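PDB 2V84: Spermidine/putrescine ABC transporter, periplasmic binding protein, which probably binds polyamines such as spermidine and putrescine, serving as the substrate receptor of an ABC transporter. Local coordinates for residues A283-F288 with T297-A302; P126-A131 with G293-I298; S149-K154 with F221-G226. One frame throughout, in Å; residues are numbered along the deposited sequence. Where two conformers were deposited one is given.

Interaction 1: A283-F288 with T297-A302; sequences AHYAEF and TIHREA
Tyr285 reaches from the helix into the loop 297-302 and touches Ile298, His299 and Ala302 in turn. Its CG lies anti to the backbone N (chi1 -161°), which sends the ring out across the imidazole of His299. The two rings run nearly parallel, 13° apart in plane, but are slid so far along each other that they barely overlap, and the methylene CB of Tyr285 sits off-centre over the imidazole, 4.2 Å from its centroid. The methyl of Ala302 meets the ring edge, its CB 3.6 Å from Tyr285 CD2. Farther out, CG1 and CD1 of Ile298 pack against the phenol oxygen, which is buried yet satisfied: it bonds to the carbonyl of Tyr127 and accepts from a water, 2.8 Å from OH. That water also donates to Thr297 OG1 and accepts from Ile298 N. His299 is held by both nitrogens, for ND1 accepts from Glu301 N (3.2 Å) and, weakly, from Ala302 N, while NE2 bonds to Leu280 O; this fixes the ring's rotation. Next, Ala286 lies alongside Ala302, its CB 3.3 Å from Ala302 O; these two small residues let the backbones approach, their CA atoms 4.8 Å apart. Phe288 then covers the rim of one face of Tyr285. Here the loop folds back on helix 282-292 in the core of one lobe, consistent with the periplasmic binding protein fold.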
# COMPACT_ATOMS: atom_id res chain seq x y z
N ALA A 283 -8.47 14.62 -13.79
CA ALA A 283 -7.61 14.16 -14.88
C ALA A 283 -6.22 13.77 -14.40
O ALA A 283 -5.61 12.83 -14.93
CB ALA A 283 -7.52 15.21 -15.99
N HIS A 284 -5.73 14.50 -13.40
CA HIS A 284 -4.39 14.30 -12.85
C HIS A 284 -4.35 13.11 -11.89
O HIS A 284 -3.33 12.42 -11.80
CB HIS A 284 -3.91 15.57 -12.16
CG HIS A 284 -3.66 16.70 -13.12
ND1 HIS A 284 -4.66 17.56 -13.53
CD2 HIS A 284 -2.54 17.09 -13.76
CE1 HIS A 284 -4.16 18.44 -14.37
NE2 HIS A 284 -2.87 18.18 -14.52
N TYR A 285 -5.46 12.89 -11.18
CA TYR A 285 -5.63 11.67 -10.39
C TYR A 285 -5.78 10.45 -11.29
O TYR A 285 -5.17 9.40 -11.03
CB TYR A 285 -6.80 11.76 -9.41
CG TYR A 285 -6.64 10.70 -8.34
CD1 TYR A 285 -5.70 10.86 -7.32
CD2 TYR A 285 -7.39 9.54 -8.37
CE1 TYR A 285 -5.52 9.90 -6.35
CE2 TYR A 285 -7.23 8.56 -7.40
CZ TYR A 285 -6.28 8.74 -6.41
OH TYR A 285 -6.10 7.77 -5.44
N ALA A 286 -6.55 10.59 -12.36
CA ALA A 286 -6.69 9.50 -13.32
C ALA A 286 -5.36 9.15 -13.97
O ALA A 286 -5.07 7.97 -14.17
CB ALA A 286 -7.72 9.83 -14.35
N GLU A 287 -4.53 10.15 -14.29
CA GLU A 287 -3.19 9.89 -14.81
C GLU A 287 -2.31 9.13 -13.81
O GLU A 287 -1.50 8.27 -14.20
CB GLU A 287 -2.51 11.19 -15.28
CG GLU A 287 -1.03 11.05 -15.65
CD GLU A 287 -0.40 12.36 -16.09
OE1 GLU A 287 -1.11 13.19 -16.66
OE2 GLU A 287 0.81 12.57 -15.86
N PHE A 288 -2.49 9.43 -12.52
CA PHE A 288 -1.83 8.69 -11.45
C PHE A 288 -2.27 7.22 -11.45
O PHE A 288 -1.43 6.32 -11.43
CB PHE A 288 -2.12 9.33 -10.08
CG PHE A 288 -1.87 8.41 -8.91
CD1 PHE A 288 -0.59 7.94 -8.62
CD2 PHE A 288 -2.93 8.00 -8.10
CE1 PHE A 288 -0.36 7.09 -7.55
CE2 PHE A 288 -2.70 7.14 -7.02
CZ PHE A 288 -1.42 6.68 -6.75
N THR A 297 -10.28 3.80 -6.34
CA THR A 297 -10.80 3.43 -5.02
C THR A 297 -11.23 4.61 -4.14
O THR A 297 -12.13 4.47 -3.33
CB THR A 297 -9.78 2.58 -4.25
OG1 THR A 297 -8.50 3.23 -4.28
CG2 THR A 297 -9.65 1.22 -4.90
N ILE A 298 -10.59 5.78 -4.30
CA ILE A 298 -10.87 6.90 -3.39
C ILE A 298 -11.55 8.10 -4.02
O ILE A 298 -12.04 8.99 -3.31
CB ILE A 298 -9.58 7.44 -2.64
CG1 ILE A 298 -8.67 8.25 -3.58
CG2 ILE A 298 -8.82 6.31 -1.96
CD1 ILE A 298 -7.59 9.03 -2.87
N HIS A 299 -11.59 8.14 -5.34
CA HIS A 299 -11.88 9.37 -6.07
C HIS A 299 -13.15 9.20 -6.87
O HIS A 299 -13.25 8.29 -7.71
CB HIS A 299 -10.70 9.70 -7.01
CG HIS A 299 -10.65 11.13 -7.46
ND1 HIS A 299 -11.51 11.65 -8.41
CD2 HIS A 299 -9.80 12.14 -7.13
CE1 HIS A 299 -11.20 12.91 -8.63
NE2 HIS A 299 -10.17 13.24 -7.87
N ARG A 300 -14.12 10.08 -6.64
CA ARG A 300 -15.42 9.89 -7.31
C ARG A 300 -15.54 10.33 -8.76
O ARG A 300 -16.52 10.01 -9.41
CB ARG A 300 -16.63 10.28 -6.44
CG ARG A 300 -16.45 11.41 -5.50
CD ARG A 300 -17.74 11.67 -4.76
NE ARG A 300 -18.01 13.11 -4.70
CZ ARG A 300 -18.79 13.76 -5.55
NH1 ARG A 300 -19.42 13.12 -6.52
NH2 ARG A 300 -18.95 15.07 -5.41
N GLU A 301 -14.52 11.01 -9.29
CA GLU A 301 -14.54 11.46 -10.68
C GLU A 301 -13.54 10.71 -11.54
O GLU A 301 -13.81 10.48 -12.72
CB GLU A 301 -14.23 12.96 -10.76
CG GLU A 301 -15.26 13.85 -10.07
CD GLU A 301 -16.63 13.70 -10.65
OE1 GLU A 301 -16.81 14.16 -11.81
OE2 GLU A 301 -17.52 13.13 -9.97
N ALA A 302 -12.42 10.31 -10.95
CA ALA A 302 -11.25 9.91 -11.74
C ALA A 302 -11.44 8.75 -12.73
O ALA A 302 -10.79 8.74 -13.77
CB ALA A 302 -10.06 9.69 -10.85
O HOH W 1 -7.99 5.75 -5.73

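Interaction 2: P126-A131 with G293-I298; sequences PYYLGA and GFPSTI
At the apolar centre the rings of Tyr128 and Phe294 lie face to face, centroids 3.9 Å apart and planes at 12°. The overlap is deep, with Phe294 CD2 over the middle of the tyrosine ring and Tyr128 CE2 over the middle of the phenylalanine. A chi1 of -179° turns the Tyr128 ring off beside the strand to meet its partner. A second apolar patch forms around Ile298, whose two branches divide the work: CD1 reaches Pro126 CB at 3.9 Å and also rests against the carbonyls of Pro126 and Tyr127, whereas CG2 lies 3.7 Å from Leu129 CB. The strand is distorted here, since a classic beta bulge sets both Tyr127 and Tyr128 opposite the single residue Asp258 of strand 254-260. Strand 125-137 runs on to pair with strand 223-226, as a crossing strand between the lobes does in type II periplasmic binding proteins. Nearer the polar edge, Pro295 borders the phenol: its CD is 3.3 Å from Tyr128 OH and its carbonyl oxygen lies in the plane of the ring, at the edge. The hydroxyl itself pairs with that of Tyr312. At the polar edge is the one hydrogen bond between the segments, from Thr297 OG1 to Leu129 O at 2.6 Å; the donor lies in the carbonyl plane on a lone pair, at a C=O...donor angle of 134°. A threonine suits this position because its hydroxyl can donate to a backbone carbonyl of the strand, while its CG2 methyl packs beside the same oxygen.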
# COMPACT_ATOMS: atom_id res chain seq x y z
N PRO A 126 -6.29 11.34 1.94
CA PRO A 126 -5.98 10.10 1.20
C PRO A 126 -5.30 10.28 -0.15
O PRO A 126 -5.68 11.16 -0.93
CB PRO A 126 -7.37 9.47 0.98
CG PRO A 126 -8.15 9.96 2.13
CD PRO A 126 -7.69 11.36 2.40
N TYR A 127 -4.32 9.42 -0.42
CA TYR A 127 -3.54 9.43 -1.64
C TYR A 127 -3.97 8.24 -2.52
O TYR A 127 -4.21 8.39 -3.72
CB TYR A 127 -2.07 9.30 -1.22
CG TYR A 127 -1.05 9.43 -2.30
CD1 TYR A 127 -0.81 8.38 -3.19
CD2 TYR A 127 -0.28 10.58 -2.41
CE1 TYR A 127 0.14 8.49 -4.16
CE2 TYR A 127 0.68 10.71 -3.41
CZ TYR A 127 0.88 9.67 -4.27
OH TYR A 127 1.85 9.77 -5.26
N TYR A 128 -4.07 7.06 -1.91
CA TYR A 128 -4.49 5.87 -2.65
C TYR A 128 -4.86 4.79 -1.66
O TYR A 128 -4.32 4.75 -0.58
CB TYR A 128 -3.41 5.40 -3.69
CG TYR A 128 -3.90 4.19 -4.45
CD1 TYR A 128 -4.99 4.29 -5.31
CD2 TYR A 128 -3.32 2.93 -4.25
CE1 TYR A 128 -5.49 3.18 -5.96
CE2 TYR A 128 -3.83 1.81 -4.90
CZ TYR A 128 -4.91 1.95 -5.74
OH TYR A 128 -5.39 0.84 -6.39
N LEU A 129 -5.82 3.94 -2.02
CA LEU A 129 -6.22 2.79 -1.21
C LEU A 129 -6.15 1.58 -2.11
O LEU A 129 -6.77 1.58 -3.18
CB LEU A 129 -7.67 2.99 -0.71
CG LEU A 129 -8.27 2.00 0.30
CD1 LEU A 129 -9.36 2.68 1.05
CD2 LEU A 129 -8.80 0.72 -0.39
N GLY A 130 -5.41 0.56 -1.71
CA GLY A 130 -5.36 -0.68 -2.52
C GLY A 130 -5.08 -1.84 -1.61
O GLY A 130 -5.26 -1.75 -0.40
N ALA A 131 -4.63 -2.95 -2.19
CA ALA A 131 -4.27 -4.11 -1.37
C ALA A 131 -3.31 -4.95 -2.15
O ALA A 131 -3.38 -5.04 -3.39
CB ALA A 131 -5.51 -4.93 -0.99
N GLY A 293 -2.20 1.00 -13.23
CA GLY A 293 -3.33 0.08 -13.43
C GLY A 293 -4.23 -0.01 -12.21
O GLY A 293 -4.85 -1.04 -11.98
N PHE A 294 -4.29 1.07 -11.44
CA PHE A 294 -5.11 1.16 -10.25
C PHE A 294 -6.55 1.51 -10.60
O PHE A 294 -6.79 2.25 -11.56
CB PHE A 294 -4.59 2.30 -9.39
CG PHE A 294 -3.28 2.05 -8.72
CD1 PHE A 294 -2.82 0.76 -8.45
CD2 PHE A 294 -2.54 3.14 -8.25
CE1 PHE A 294 -1.62 0.57 -7.75
CE2 PHE A 294 -1.37 2.96 -7.54
CZ PHE A 294 -0.89 1.69 -7.30
N PRO A 295 -7.52 0.98 -9.83
CA PRO A 295 -8.90 1.45 -9.94
C PRO A 295 -9.08 2.70 -9.11
O PRO A 295 -8.26 2.99 -8.24
CB PRO A 295 -9.70 0.29 -9.33
CG PRO A 295 -8.77 -0.23 -8.26
CD PRO A 295 -7.39 -0.11 -8.83
N SER A 296 -10.15 3.44 -9.36
CA SER A 296 -10.38 4.66 -8.61
C SER A 296 -11.06 4.33 -7.28
O SER A 296 -12.25 4.56 -7.10
CB SER A 296 -11.20 5.66 -9.43
OG SER A 296 -11.17 6.96 -8.85
N THR A 297 -10.28 3.80 -6.34
CA THR A 297 -10.80 3.43 -5.02
C THR A 297 -11.23 4.61 -4.14
O THR A 297 -12.13 4.47 -3.33
CB THR A 297 -9.78 2.58 -4.25
OG1 THR A 297 -8.50 3.23 -4.28
CG2 THR A 297 -9.65 1.22 -4.90
N ILE A 298 -10.59 5.78 -4.30
CA ILE A 298 -10.87 6.90 -3.39
C ILE A 298 -11.55 8.10 -4.02
O ILE A 298 -12.04 8.99 -3.31
CB ILE A 298 -9.58 7.44 -2.64
CG1 ILE A 298 -8.67 8.25 -3.58
CG2 ILE A 298 -8.82 6.31 -1.96
CD1 ILE A 298 -7.59 9.03 -2.87

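Interaction 3: S149-K154 with F221-G226; sequences SIFSRK and FVVAHG
Phe151 extends from a 3-10 turn to the backbone of strand 223-226. Its CB carries CG anti to the carbonyl carbon (chi1 -65°), and this sets the ring pointing at the strand. The first neighbour along the ring comes from its own segment: Ile150 CG2 rests over one face, offset toward the rim, 3.8 Å from Phe151 CD2. On the other branch, CE1 is met by Val223 CG1 at 3.9 Å, which approaches obliquely. At CZ the ring edge abuts the strand backbone, 3.7 Å from His225 N and 3.8 Å from His225 CB, with the carbonyl carbon of Ala224 close to the same edge. A flat, apolar ring suits the place: its thin edge lies against the backbone while a face takes the Ile150 methyl.

Strand 223-226 lies in a mixed sheet, parallel to strand 160-162 and antiparallel to strand 125-137, and the turn closes over this sheet in the second lobe of the periplasmic binding protein fold. Met162, Ile134 and, from helix 186-200, Trp200 also touch the phenylalanine.

Beside it, Ile150 and Val223 reach toward each other tip to tip, CD1 of the isoleucine 4.0 Å from CG2 of the valine. Val223, being beta-branched, suits a strand, and the longer branch of the isoleucine spans the distance from the turn. The turn is held by Ser149 O, which accepts from both Ser152 N (3.0 Å) and Ser152 OG (2.8 Å), the hydroxyl lying in the carbonyl plane on a lone pair. Beyond the ring tip, His225 bonds through ND1 to Met163 N, and its side chain lies about 4 Å from that of Glu168, predicted to bind spermidine.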
# COMPACT_ATOMS: atom_id res chain seq x y z
N SER A 149 -4.44 -19.92 1.35
CA SER A 149 -3.98 -21.26 1.61
C SER A 149 -3.22 -21.80 0.40
O SER A 149 -2.71 -22.92 0.45
CB SER A 149 -5.15 -22.17 1.98
OG SER A 149 -5.55 -21.88 3.33
N ILE A 150 -3.14 -21.02 -0.67
CA ILE A 150 -2.35 -21.44 -1.84
C ILE A 150 -0.88 -21.59 -1.42
O ILE A 150 -0.11 -22.37 -1.99
CB ILE A 150 -2.49 -20.44 -3.02
CG1 ILE A 150 -1.89 -21.05 -4.30
CG2 ILE A 150 -1.87 -19.05 -2.68
CD1 ILE A 150 -2.45 -20.45 -5.59
N PHE A 151 -0.48 -20.87 -0.38
CA PHE A 151 0.89 -20.97 0.09
C PHE A 151 1.21 -22.23 0.90
O PHE A 151 2.37 -22.50 1.20
CB PHE A 151 1.29 -19.66 0.82
CG PHE A 151 1.32 -18.48 -0.10
CD1 PHE A 151 2.33 -18.36 -1.06
CD2 PHE A 151 0.33 -17.48 -0.02
CE1 PHE A 151 2.37 -17.27 -1.93
CE2 PHE A 151 0.35 -16.39 -0.88
CZ PHE A 151 1.37 -16.29 -1.85
N SER A 152 0.19 -23.03 1.21
CA SER A 152 0.41 -24.30 1.87
C SER A 152 0.52 -25.47 0.87
O SER A 152 0.62 -26.63 1.27
CB SER A 152 -0.69 -24.55 2.90
OG SER A 152 -1.85 -24.94 2.22
N ARG A 153 0.51 -25.15 -0.43
CA ARG A 153 0.60 -26.17 -1.48
C ARG A 153 2.01 -26.73 -1.62
O ARG A 153 2.88 -26.08 -2.15
CB ARG A 153 0.15 -25.62 -2.83
CG ARG A 153 -1.34 -25.45 -2.86
CD ARG A 153 -1.87 -25.20 -4.22
NE ARG A 153 -1.52 -26.19 -5.25
CZ ARG A 153 -2.04 -26.13 -6.46
NH1 ARG A 153 -2.94 -25.19 -6.72
NH2 ARG A 153 -1.70 -26.99 -7.40
N LYS A 154 2.19 -27.96 -1.14
CA LYS A 154 3.49 -28.65 -1.20
C LYS A 154 3.99 -28.98 -2.61
O LYS A 154 5.20 -29.04 -2.81
CB LYS A 154 3.50 -29.89 -0.28
CG LYS A 154 3.51 -29.47 1.20
CD LYS A 154 3.98 -30.57 2.17
CE LYS A 154 3.69 -30.14 3.62
NZ LYS A 154 4.22 -31.06 4.68
N PHE A 221 9.22 -18.02 -9.68
CA PHE A 221 8.10 -18.15 -8.76
C PHE A 221 6.85 -18.31 -9.60
O PHE A 221 6.65 -17.55 -10.54
CB PHE A 221 7.90 -16.92 -7.85
CG PHE A 221 9.12 -16.51 -7.05
CD1 PHE A 221 10.18 -17.38 -6.81
CD2 PHE A 221 9.16 -15.24 -6.48
CE1 PHE A 221 11.28 -16.97 -6.04
CE2 PHE A 221 10.24 -14.83 -5.71
CZ PHE A 221 11.31 -15.69 -5.49
N VAL A 222 6.00 -19.28 -9.27
CA VAL A 222 4.78 -19.47 -10.06
C VAL A 222 3.54 -18.96 -9.33
O VAL A 222 2.47 -18.79 -9.92
CB VAL A 222 4.59 -20.94 -10.57
CG1 VAL A 222 5.71 -21.34 -11.53
CG2 VAL A 222 4.48 -21.94 -9.40
N VAL A 223 3.71 -18.67 -8.04
CA VAL A 223 2.70 -18.01 -7.24
C VAL A 223 3.48 -17.05 -6.35
O VAL A 223 4.46 -17.44 -5.72
CB VAL A 223 1.93 -18.97 -6.32
CG1 VAL A 223 0.94 -18.19 -5.47
CG2 VAL A 223 1.19 -20.04 -7.11
N ALA A 224 3.06 -15.79 -6.31
CA ALA A 224 3.74 -14.85 -5.41
C ALA A 224 2.79 -13.85 -4.81
O ALA A 224 1.84 -13.42 -5.45
CB ALA A 224 4.89 -14.13 -6.14
N HIS A 225 3.07 -13.48 -3.56
CA HIS A 225 2.36 -12.43 -2.85
C HIS A 225 2.95 -11.07 -3.26
O HIS A 225 4.18 -10.91 -3.30
CB HIS A 225 2.62 -12.69 -1.36
CG HIS A 225 1.88 -11.80 -0.42
ND1 HIS A 225 2.33 -11.60 0.87
CD2 HIS A 225 0.74 -11.07 -0.54
CE1 HIS A 225 1.49 -10.80 1.50
NE2 HIS A 225 0.52 -10.46 0.67
N GLY A 226 2.11 -10.09 -3.58
CA GLY A 226 2.64 -8.78 -3.96
C GLY A 226 1.65 -7.82 -4.58
O GLY A 226 0.46 -8.06 -4.54

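Overall arrangement
Interactions 1 and 2 share Thr297 and Ile298 and form one continuous core, with centres 9 Å apart. Tyr127 of interaction 2 joins them further, its CE1 3.5 Å from Phe288 CZ of interaction 1. Interaction 3 belongs to the other lobe, its centre 25 Å from that of interaction 2 and 32 Å from that of interaction 1; yet strands 125-137 and 223-226 pair in one sheet, which brings the nearest atoms of interactions 2 and 3 to about 5 Å without touching. Between side chains, Glu168, a predicted spermidine ligand, is about 4 Å from His225 and 11 Å from Tyr128, while Phe294 lies about 6 Å from a bound MES, probably from the crystallisation liquor.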